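Local coordinates for protein Sodium/sialic acid symporter SiaT (PDB 5NV9) that couples the inward sodium gradient to uptake of the sialic acid N-acetylneuraminic acid across the bacterial inner membrane, at residues 9-14 with 326-331; 38-44 with 170-176; 105-109 with 253-259. All blocks are in the same frame, centred on the assembly; numbering follows the deposited sequence.

Contact 1 of 3, residues 9-14 with 326-331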
loop_
_atom_site.group_PDB
_atom_site.type_symbol
_atom_site.label_atom_id
_atom_site.label_comp_id
_atom_site.label_asym_id
_atom_site.label_seq_id
_atom_site.Cartn_x
_atom_site.Cartn_y
_atom_site.Cartn_z
ATOM N N ILE A 9 -11.291 21.965 -19.850
ATOM C CA ILE A 9 -10.733 22.540 -18.619
ATOM C C ILE A 9 -10.383 21.412 -17.617
ATOM O O ILE A 9 -9.281 21.396 -17.103
ATOM C CB ILE A 9 -11.665 23.544 -17.934
ATOM C CG1 ILE A 9 -11.783 24.847 -18.754
ATOM C CG2 ILE A 9 -11.100 23.959 -16.580
ATOM C CD1 ILE A 9 -12.720 25.875 -18.146
ATOM N N ASN A 10 -11.302 20.494 -17.368
ATOM C CA ASN A 10 -11.015 19.352 -16.488
ATOM C C ASN A 10 -9.768 18.528 -16.963
ATOM O O ASN A 10 -8.829 18.225 -16.159
ATOM C CB ASN A 10 -12.262 18.466 -16.368
ATOM C CG ASN A 10 -13.314 19.072 -15.482
ATOM O OD1 ASN A 10 -12.985 19.774 -14.563
ATOM N ND2 ASN A 10 -14.571 18.788 -15.733
ATOM N N TYR A 11 -9.725 18.228 -18.266
ATOM C CA TYR A 11 -8.558 17.633 -18.851
ATOM C C TYR A 11 -7.282 18.399 -18.641
ATOM O O TYR A 11 -6.234 17.785 -18.422
ATOM C CB TYR A 11 -8.762 17.281 -20.371
ATOM C CG TYR A 11 -9.291 15.874 -20.567
ATOM C CD1 TYR A 11 -8.527 14.798 -20.190
ATOM C CD2 TYR A 11 -10.549 15.622 -21.093
ATOM C CE1 TYR A 11 -8.982 13.503 -20.325
ATOM C CE2 TYR A 11 -11.024 14.320 -21.231
ATOM C CZ TYR A 11 -10.222 13.268 -20.845
ATOM O OH TYR A 11 -10.607 11.941 -20.949
ATOM N N ALA A 12 -7.312 19.727 -18.785
ATOM C CA ALA A 12 -6.094 20.482 -18.729
ATOM C C ALA A 12 -5.525 20.430 -17.317
ATOM O O ALA A 12 -4.317 20.500 -17.142
ATOM C CB ALA A 12 -6.331 21.927 -19.164
ATOM N N VAL A 13 -6.404 20.353 -16.308
ATOM C CA VAL A 13 -5.962 20.201 -14.928
ATOM C C VAL A 13 -5.274 18.854 -14.760
ATOM O O VAL A 13 -4.173 18.770 -14.197
ATOM C CB VAL A 13 -7.131 20.277 -13.950
ATOM C CG1 VAL A 13 -6.654 19.949 -12.553
ATOM C CG2 VAL A 13 -7.747 21.659 -13.978
ATOM N N LEU A 14 -5.892 17.820 -15.309
ATOM C CA LEU A 14 -5.322 16.478 -15.235
ATOM C C LEU A 14 -3.931 16.422 -15.902
ATOM O O LEU A 14 -2.985 15.877 -15.313
ATOM C CB LEU A 14 -6.235 15.454 -15.879
ATOM C CG LEU A 14 -5.613 14.039 -15.961
ATOM C CD1 LEU A 14 -5.292 13.533 -14.558
ATOM C CD2 LEU A 14 -6.575 13.100 -16.689
ATOM N N ILE A 326 -16.714 22.399 -12.725
ATOM C CA ILE A 326 -15.611 22.423 -13.649
ATOM C C ILE A 326 -14.309 22.943 -12.959
ATOM O O ILE A 326 -14.355 23.776 -12.007
ATOM C CB ILE A 326 -16.001 23.259 -14.893
ATOM C CG1 ILE A 326 -14.904 23.236 -15.951
ATOM C CG2 ILE A 326 -16.293 24.709 -14.521
ATOM C CD1 ILE A 326 -15.440 23.573 -17.313
ATOM N N GLY A 327 -13.155 22.453 -13.431
ATOM C CA GLY A 327 -11.845 22.743 -12.780
ATOM C C GLY A 327 -11.665 21.915 -11.503
ATOM O O GLY A 327 -10.704 21.128 -11.374
ATOM N N ILE A 328 -12.573 22.059 -10.549
ATOM C CA ILE A 328 -12.514 21.241 -9.349
ATOM C C ILE A 328 -12.603 19.729 -9.672
ATOM O O ILE A 328 -11.808 18.931 -9.153
ATOM C CB ILE A 328 -13.532 21.708 -8.279
ATOM C CG1 ILE A 328 -13.111 23.056 -7.699
ATOM C CG2 ILE A 328 -13.604 20.698 -7.152
ATOM C CD1 ILE A 328 -14.122 23.569 -6.671
ATOM N N ALA A 329 -13.515 19.368 -10.570
ATOM C CA ALA A 329 -13.694 18.028 -10.952
ATOM C C ALA A 329 -12.410 17.426 -11.571
ATOM O O ALA A 329 -12.006 16.275 -11.278
ATOM C CB ALA A 329 -14.903 17.901 -11.876
ATOM N N GLY A 330 -11.719 18.212 -12.359
ATOM C CA GLY A 330 -10.485 17.768 -12.971
ATOM C C GLY A 330 -9.349 17.570 -11.970
ATOM O O GLY A 330 -8.464 16.669 -12.149
ATOM N N LEU A 331 -9.376 18.393 -10.920
ATOM C CA LEU A 331 -8.443 18.271 -9.823
ATOM C C LEU A 331 -8.664 17.001 -8.892
ATOM O O LEU A 331 -7.703 16.410 -8.388
ATOM C CB LEU A 331 -8.466 19.561 -9.006
ATOM C CG LEU A 331 -7.537 19.590 -7.824
ATOM C CD1 LEU A 331 -6.128 19.733 -8.257
ATOM C CD2 LEU A 331 -7.853 20.735 -6.891
#
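Asn10 of the first transmembrane helix, 8-29, reaches across to helix 328-361 and shows how one side-chain amide can serve backbone N-H groups at the start of a helix. Its CB sits 3.9 Å from Gly330 CA, the close approach that a glycine in the facing turn allows. With chi1 at -75°, CG lies beside the backbone N of Asn10 and swings the amide over that turn. CG rests against Gly330 N. Asn10 OD1 then accepts twice, first from Gly327 N at 2.9 Å, the donor tilted 30° from the carbonyl plane of the amide. The second bond, from Gly330 N to Asn10 OD1 at 3.0 Å, is weak, with an N-H...O angle of 123°. ND2 packs on Ala329 CB and gives its own hydrogen bond back to Phe6 O, so both ends of the amide are engaged and its flip is fixed.

Apolar contacts surround this polar centre: Ile9 and Ile326 cross at about a right angle, CD1 to CD1 at 3.7 Å, and one turn later Val13 CG1 lies over the backbone at Gly330 and Leu331, 3.5 Å from Leu331 N. The two helices come close where Asn10 CA and Gly330 CA are 3.9 Å apart. Gly327, at the N-cap position, has no side chain to make a capping bond; OD1 of Asn10, reaching in from another helix, accepts from its N-H and from that of Gly330. The chemistry implies a directional polar link between two transmembrane helices of the LeuT fold, set among aliphatic contacts at their periplasmic ends.

Contact 2 of 3, residues 38-44 with 170-176; sequences YFRGGGR and TWMGGIE
Tyr38 lays one face of its ring over Gly174 CA, a CH-pi contact with CA 3.9 Å from the ring centroid and 20° off the ring normal. In this LeuT-fold transporter the pair joins the short cytoplasmic helix 35-40 to the kink in helix 155-203. Kinks of this kind illustrate a general point: a helix that breaks its own ladder exposes backbone groups for others to use. Gly174, with positive phi, leaves helical geometry, and neither Ile175 N nor Glu176 N bonds to the preceding turn. Tyr38 meets the break with its main-chain carbonyl and its phenol. Tyr38 O accepts from Ile175 N at 2.8 Å. The phenol is carried along helix 155-203 by a chi1 of -155°, and there Tyr38 OH donates to Trp171 O in a very short bond of 2.5 Å. That carbonyl lies at the ring edge, near its plane.

Past the kink, Ile175 CG2 packs against the chain leaving helix 35-40, 3.3 Å from Gly41 N. Gly41 has positive phi, and its bare CA lets Glu176 CG come to 3.9 Å. Helix 328-361 packs on Phe39 and also on Thr170, whose neighbour there, Ser345, is a ligand of the second sodium ion; the contact thus lies beside the Na3 site. At the cytoplasmic side the carboxylate of Glu176 has a second cationic partner in Arg31, and Arg44 has a second acidic one in Asp37, a network likely to favour the charged forms. Arg44 grips Glu176 side-on: Arg44 NE lies 3.0 Å from Glu176 OE2 and Arg44 NH2 2.8 Å from Glu176 OE1, both on the syn side, with guanidinium and carboxylate planes 34° apart.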
loop_
_atom_site.group_PDB
_atom_site.type_symbol
_atom_site.label_atom_id
_atom_site.label_comp_id
_atom_site.label_asym_id
_atom_site.label_seq_id
_atom_site.Cartn_x
_atom_site.Cartn_y
_atom_site.Cartn_z
ATOM N N TYR A 38 19.852 5.519 -6.173
ATOM C CA TYR A 38 18.587 5.127 -6.758
ATOM C C TYR A 38 17.607 4.484 -5.759
ATOM O O TYR A 38 16.403 4.631 -5.925
ATOM C CB TYR A 38 18.871 4.183 -7.910
ATOM C CG TYR A 38 17.836 4.114 -8.988
ATOM C CD1 TYR A 38 17.776 5.088 -9.998
ATOM C CD2 TYR A 38 16.949 3.051 -9.056
ATOM C CE1 TYR A 38 16.849 5.001 -11.020
ATOM C CE2 TYR A 38 16.039 2.953 -10.084
ATOM C CZ TYR A 38 15.971 3.949 -11.042
ATOM O OH TYR A 38 15.079 3.823 -12.076
ATOM N N PHE A 39 18.136 3.755 -4.767
ATOM C CA PHE A 39 17.321 3.023 -3.798
ATOM C C PHE A 39 17.345 3.629 -2.389
ATOM O O PHE A 39 16.390 3.443 -1.641
ATOM C CB PHE A 39 17.735 1.544 -3.737
ATOM C CG PHE A 39 17.566 0.777 -5.049
ATOM C CD1 PHE A 39 16.364 0.745 -5.691
ATOM C CD2 PHE A 39 18.639 0.113 -5.617
ATOM C CE1 PHE A 39 16.206 0.052 -6.855
ATOM C CE2 PHE A 39 18.507 -0.598 -6.795
ATOM C CZ PHE A 39 17.275 -0.654 -7.411
ATOM N N ARG A 40 18.450 4.296 -2.017
ATOM C CA ARG A 40 18.621 4.834 -0.665
ATOM C C ARG A 40 18.578 6.366 -0.671
ATOM O O ARG A 40 18.459 6.983 0.380
ATOM C CB ARG A 40 19.891 4.298 -0.004
ATOM C CG ARG A 40 19.874 2.757 0.124
ATOM C CD ARG A 40 21.149 2.093 0.757
ATOM N NE ARG A 40 21.697 2.944 1.794
ATOM C CZ ARG A 40 21.512 2.831 3.097
ATOM N NH1 ARG A 40 20.869 1.822 3.638
ATOM N NH2 ARG A 40 22.063 3.731 3.872
ATOM N N GLY A 41 18.634 6.996 -1.849
ATOM C CA GLY A 41 18.501 8.448 -1.916
ATOM C C GLY A 41 19.702 9.230 -1.335
ATOM O O GLY A 41 19.580 10.426 -1.062
ATOM N N GLY A 42 20.854 8.570 -1.188
ATOM C CA GLY A 42 22.040 9.148 -0.588
ATOM C C GLY A 42 21.869 9.771 0.794
ATOM O O GLY A 42 22.622 10.631 1.169
ATOM N N GLY A 43 20.880 9.366 1.564
ATOM C CA GLY A 43 20.597 10.067 2.835
ATOM C C GLY A 43 20.119 11.507 2.714
ATOM O O GLY A 43 20.165 12.215 3.708
ATOM N N ARG A 44 19.634 11.940 1.532
ATOM C CA ARG A 44 19.188 13.346 1.291
ATOM C C ARG A 44 17.683 13.656 1.572
ATOM O O ARG A 44 17.228 14.775 1.352
ATOM C CB ARG A 44 19.486 13.787 -0.146
ATOM C CG ARG A 44 20.951 13.996 -0.463
ATOM C CD ARG A 44 21.146 14.293 -1.940
ATOM N NE ARG A 44 20.818 13.153 -2.792
ATOM C CZ ARG A 44 21.662 12.197 -3.157
ATOM N NH1 ARG A 44 22.941 12.213 -2.754
ATOM N NH2 ARG A 44 21.234 11.212 -3.943
ATOM N N THR A 170 9.198 7.281 -12.618
ATOM C CA THR A 170 9.810 6.414 -11.573
ATOM C C THR A 170 11.203 5.956 -12.026
ATOM O O THR A 170 12.194 6.121 -11.334
ATOM C CB THR A 170 8.919 5.177 -11.248
ATOM O OG1 THR A 170 7.649 5.596 -10.731
ATOM C CG2 THR A 170 9.551 4.299 -10.209
ATOM N N TRP A 171 11.272 5.470 -13.244
ATOM C CA TRP A 171 12.506 5.071 -13.875
ATOM C C TRP A 171 13.620 6.121 -13.880
ATOM O O TRP A 171 14.769 5.812 -13.498
ATOM C CB TRP A 171 12.168 4.534 -15.265
ATOM C CG TRP A 171 13.326 4.206 -16.143
ATOM C CD1 TRP A 171 14.002 2.996 -16.228
ATOM C CD2 TRP A 171 13.896 5.044 -17.138
ATOM N NE1 TRP A 171 14.982 3.073 -17.181
ATOM C CE2 TRP A 171 14.946 4.312 -17.759
ATOM C CE3 TRP A 171 13.665 6.356 -17.535
ATOM C CZ2 TRP A 171 15.756 4.861 -18.772
ATOM C CZ3 TRP A 171 14.478 6.907 -18.550
ATOM C CH2 TRP A 171 15.508 6.155 -19.149
HETATM N N MSE A 172 13.284 7.360 -14.256
HETATM C CA MSE A 172 14.228 8.478 -14.354
HETATM C C MSE A 172 14.626 8.952 -13.019
HETATM O O MSE A 172 15.765 9.326 -12.808
HETATM C CB MSE A 172 13.488 9.694 -15.003
HETATM C CG MSE A 172 13.152 9.382 -16.470
HETATM SE SE MSE A 172 12.726 11.013 -17.529
HETATM C CE MSE A 172 11.276 11.780 -16.387
ATOM N N GLY A 173 13.669 8.987 -12.103
ATOM C CA GLY A 173 13.826 9.738 -10.853
ATOM C C GLY A 173 14.420 9.107 -9.626
ATOM O O GLY A 173 14.828 9.831 -8.675
ATOM N N GLY A 174 14.455 7.767 -9.605
ATOM C CA GLY A 174 15.025 7.048 -8.478
ATOM C C GLY A 174 14.088 7.189 -7.291
ATOM O O GLY A 174 12.976 7.627 -7.461
ATOM N N ILE A 175 14.524 6.748 -6.114
ATOM C CA ILE A 175 13.702 6.789 -4.925
ATOM C C ILE A 175 13.437 8.231 -4.513
ATOM O O ILE A 175 12.371 8.512 -3.926
ATOM C CB ILE A 175 14.333 6.035 -3.771
ATOM C CG1 ILE A 175 13.339 5.956 -2.603
ATOM C CG2 ILE A 175 15.696 6.667 -3.346
ATOM C CD1 ILE A 175 11.973 5.376 -2.900
ATOM N N GLU A 176 14.366 9.161 -4.833
ATOM C CA GLU A 176 14.100 10.590 -4.523
ATOM C C GLU A 176 12.957 11.203 -5.345
ATOM O O GLU A 176 12.076 11.875 -4.816
ATOM C CB GLU A 176 15.351 11.436 -4.616
ATOM C CG GLU A 176 16.231 11.274 -3.389
ATOM C CD GLU A 176 17.616 11.852 -3.618
ATOM O OE1 GLU A 176 18.411 11.153 -4.256
ATOM O OE2 GLU A 176 17.862 13.003 -3.186
#

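Contact 3 of 3, residues 105-109 with 253-259; sequences ITSAY and ASQDVVQ
Chi1 of 175° sets CG of Gln255 opposite its backbone N, and a bend at chi2 (67°) turns the amide along the facing loop, where its two ends pair with a peptide on either side of Ser107. Gln255 NE2 donates to Thr106 O at 2.9 Å, and Gln255 OE1 accepts from Ala108 N at 2.8 Å, the donor standing above the carbonyl plane. NE2 also bonds Ser353 OG of helix 328-361.

Tyr109 works in the reverse direction. Tyr109 OH donates to Ala253 O at 2.6 Å, with that carbonyl at the ring edge, and accepts weakly from Gln255 N at 3.2 Å, bridging the break between helices 236-253 and 255-258. Beside the polar links, Val258 CG1 meets Ala108 CB at 3.7 Å and Ile105 CD1 at 4.1 Å; Phe100 packs against all three residues. Ser107 OG, bonded to Asp358, accepts weakly from Tyr109 N as a cap. The contact lies on the cytoplasmic side of the LeuT fold, the Ser254 side chain about 9 Å from the bound N-acetyl-beta-neuraminic acid. The chemistry implies that backbone N-H and C=O groups of the 105-109 loop and of the 253-255 break are satisfied by side chains of the opposite segment.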
loop_
_atom_site.group_PDB
_atom_site.type_symbol
_atom_site.label_atom_id
_atom_site.label_comp_id
_atom_site.label_asym_id
_atom_site.label_seq_id
_atom_site.Cartn_x
_atom_site.Cartn_y
_atom_site.Cartn_z
ATOM N N ILE A 105 20.702 -1.505 5.033
ATOM C CA ILE A 105 20.007 -2.337 4.075
ATOM C C ILE A 105 19.670 -1.550 2.829
ATOM O O ILE A 105 19.367 -0.358 2.915
ATOM C CB ILE A 105 18.730 -2.977 4.669
ATOM C CG1 ILE A 105 17.715 -1.953 5.152
ATOM C CG2 ILE A 105 19.121 -3.888 5.822
ATOM C CD1 ILE A 105 16.308 -2.257 4.736
ATOM N N THR A 106 19.718 -2.231 1.685
ATOM C CA THR A 106 19.013 -1.796 0.526
ATOM C C THR A 106 17.621 -2.473 0.553
ATOM O O THR A 106 16.591 -1.774 0.541
ATOM C CB THR A 106 19.822 -2.097 -0.753
ATOM O OG1 THR A 106 20.858 -1.125 -0.837
ATOM C CG2 THR A 106 18.967 -2.017 -2.027
ATOM N N SER A 107 17.612 -3.795 0.708
ATOM C CA SER A 107 16.362 -4.597 0.819
ATOM C C SER A 107 16.139 -5.016 2.279
ATOM O O SER A 107 17.047 -5.469 2.926
ATOM C CB SER A 107 16.446 -5.840 -0.064
ATOM O OG SER A 107 15.370 -6.715 0.127
ATOM N N ALA A 108 14.918 -4.887 2.751
ATOM C CA ALA A 108 14.541 -5.341 4.098
ATOM C C ALA A 108 14.886 -6.793 4.393
ATOM O O ALA A 108 15.222 -7.135 5.580
ATOM C CB ALA A 108 13.045 -5.122 4.305
ATOM N N TYR A 109 14.867 -7.616 3.338
ATOM C CA TYR A 109 14.998 -9.102 3.463
ATOM C C TYR A 109 16.447 -9.524 3.778
ATOM O O TYR A 109 16.722 -10.643 4.228
ATOM C CB TYR A 109 14.326 -9.806 2.268
ATOM C CG TYR A 109 12.945 -9.247 2.100
ATOM C CD1 TYR A 109 11.995 -9.350 3.141
ATOM C CD2 TYR A 109 12.617 -8.427 0.978
ATOM C CE1 TYR A 109 10.742 -8.729 3.030
ATOM C CE2 TYR A 109 11.360 -7.822 0.865
ATOM C CZ TYR A 109 10.442 -7.932 1.901
ATOM O OH TYR A 109 9.217 -7.293 1.796
ATOM N N ALA A 253 7.618 -5.726 7.340
ATOM C CA ALA A 253 8.006 -6.829 6.463
ATOM C C ALA A 253 7.842 -6.485 5.008
ATOM O O ALA A 253 8.117 -7.331 4.199
ATOM C CB ALA A 253 7.194 -8.088 6.805
ATOM N N SER A 254 7.454 -5.243 4.680
ATOM C CA SER A 254 7.109 -4.863 3.324
ATOM C C SER A 254 8.094 -3.797 2.850
ATOM O O SER A 254 8.189 -2.728 3.447
ATOM C CB SER A 254 5.675 -4.358 3.292
ATOM O OG SER A 254 5.232 -4.249 1.967
ATOM N N GLN A 255 8.833 -4.118 1.794
ATOM C CA GLN A 255 9.907 -3.273 1.311
ATOM C C GLN A 255 9.477 -1.864 0.913
ATOM O O GLN A 255 10.284 -0.937 1.028
ATOM C CB GLN A 255 10.608 -3.975 0.143
ATOM C CG GLN A 255 11.698 -3.129 -0.550
ATOM C CD GLN A 255 12.941 -2.832 0.292
ATOM O OE1 GLN A 255 13.058 -3.249 1.459
ATOM N NE2 GLN A 255 13.835 -2.016 -0.265
ATOM N N ASP A 256 8.247 -1.689 0.395
ATOM C CA ASP A 256 7.808 -0.334 -0.049
ATOM C C ASP A 256 7.774 0.689 1.112
ATOM O O ASP A 256 8.105 1.852 0.912
ATOM C CB ASP A 256 6.483 -0.372 -0.843
ATOM C CG ASP A 256 5.326 -0.976 -0.056
ATOM O OD1 ASP A 256 5.514 -1.868 0.867
ATOM O OD2 ASP A 256 4.192 -0.563 -0.403
ATOM N N VAL A 257 7.417 0.243 2.319
ATOM C CA VAL A 257 7.447 1.093 3.491
ATOM C C VAL A 257 8.843 1.120 4.180
ATOM O O VAL A 257 9.425 2.192 4.439
ATOM C CB VAL A 257 6.321 0.700 4.435
ATOM C CG1 VAL A 257 6.505 1.373 5.798
ATOM C CG2 VAL A 257 4.994 1.142 3.843
ATOM N N VAL A 258 9.408 -0.058 4.384
ATOM C CA VAL A 258 10.652 -0.218 5.101
ATOM C C VAL A 258 11.766 0.561 4.444
ATOM O O VAL A 258 12.624 1.133 5.099
ATOM C CB VAL A 258 11.076 -1.730 5.243
ATOM C CG1 VAL A 258 12.438 -1.806 5.875
ATOM C CG2 VAL A 258 10.123 -2.482 6.134
ATOM N N GLN A 259 11.763 0.603 3.131
ATOM C CA GLN A 259 12.704 1.472 2.394
ATOM C C GLN A 259 12.724 2.938 2.836
ATOM O O GLN A 259 13.784 3.587 2.822
ATOM C CB GLN A 259 12.368 1.405 0.905
ATOM C CG GLN A 259 13.572 1.406 -0.006
ATOM C CD GLN A 259 13.146 1.446 -1.453
ATOM O OE1 GLN A 259 12.090 0.889 -1.781
ATOM N NE2 GLN A 259 13.932 2.129 -2.325
#

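From the N terminus, helix 8-29 enters contact 1 at once; its partner, the start of helix 328-361, arrives more than 300 residues later, closing a long loop within which the other two contacts are nested. Helix 35-40 follows and opens contact 2, completed at the kink of helix 155-203. Before that loop closes, 105-109 begins contact 3, which ends at 253-259, so contacts 2 and 3 cross along the chain. They also touch in space, through Arg40 with Ile105 and Phe39 with Gln259. Contact 1 lies at the periplasmic side, its centre about 30 Å from that of contact 2; contact 2 ties cytoplasmic helix 35-40 to a transmembrane helix, and contact 3 joins two cytoplasmic segments.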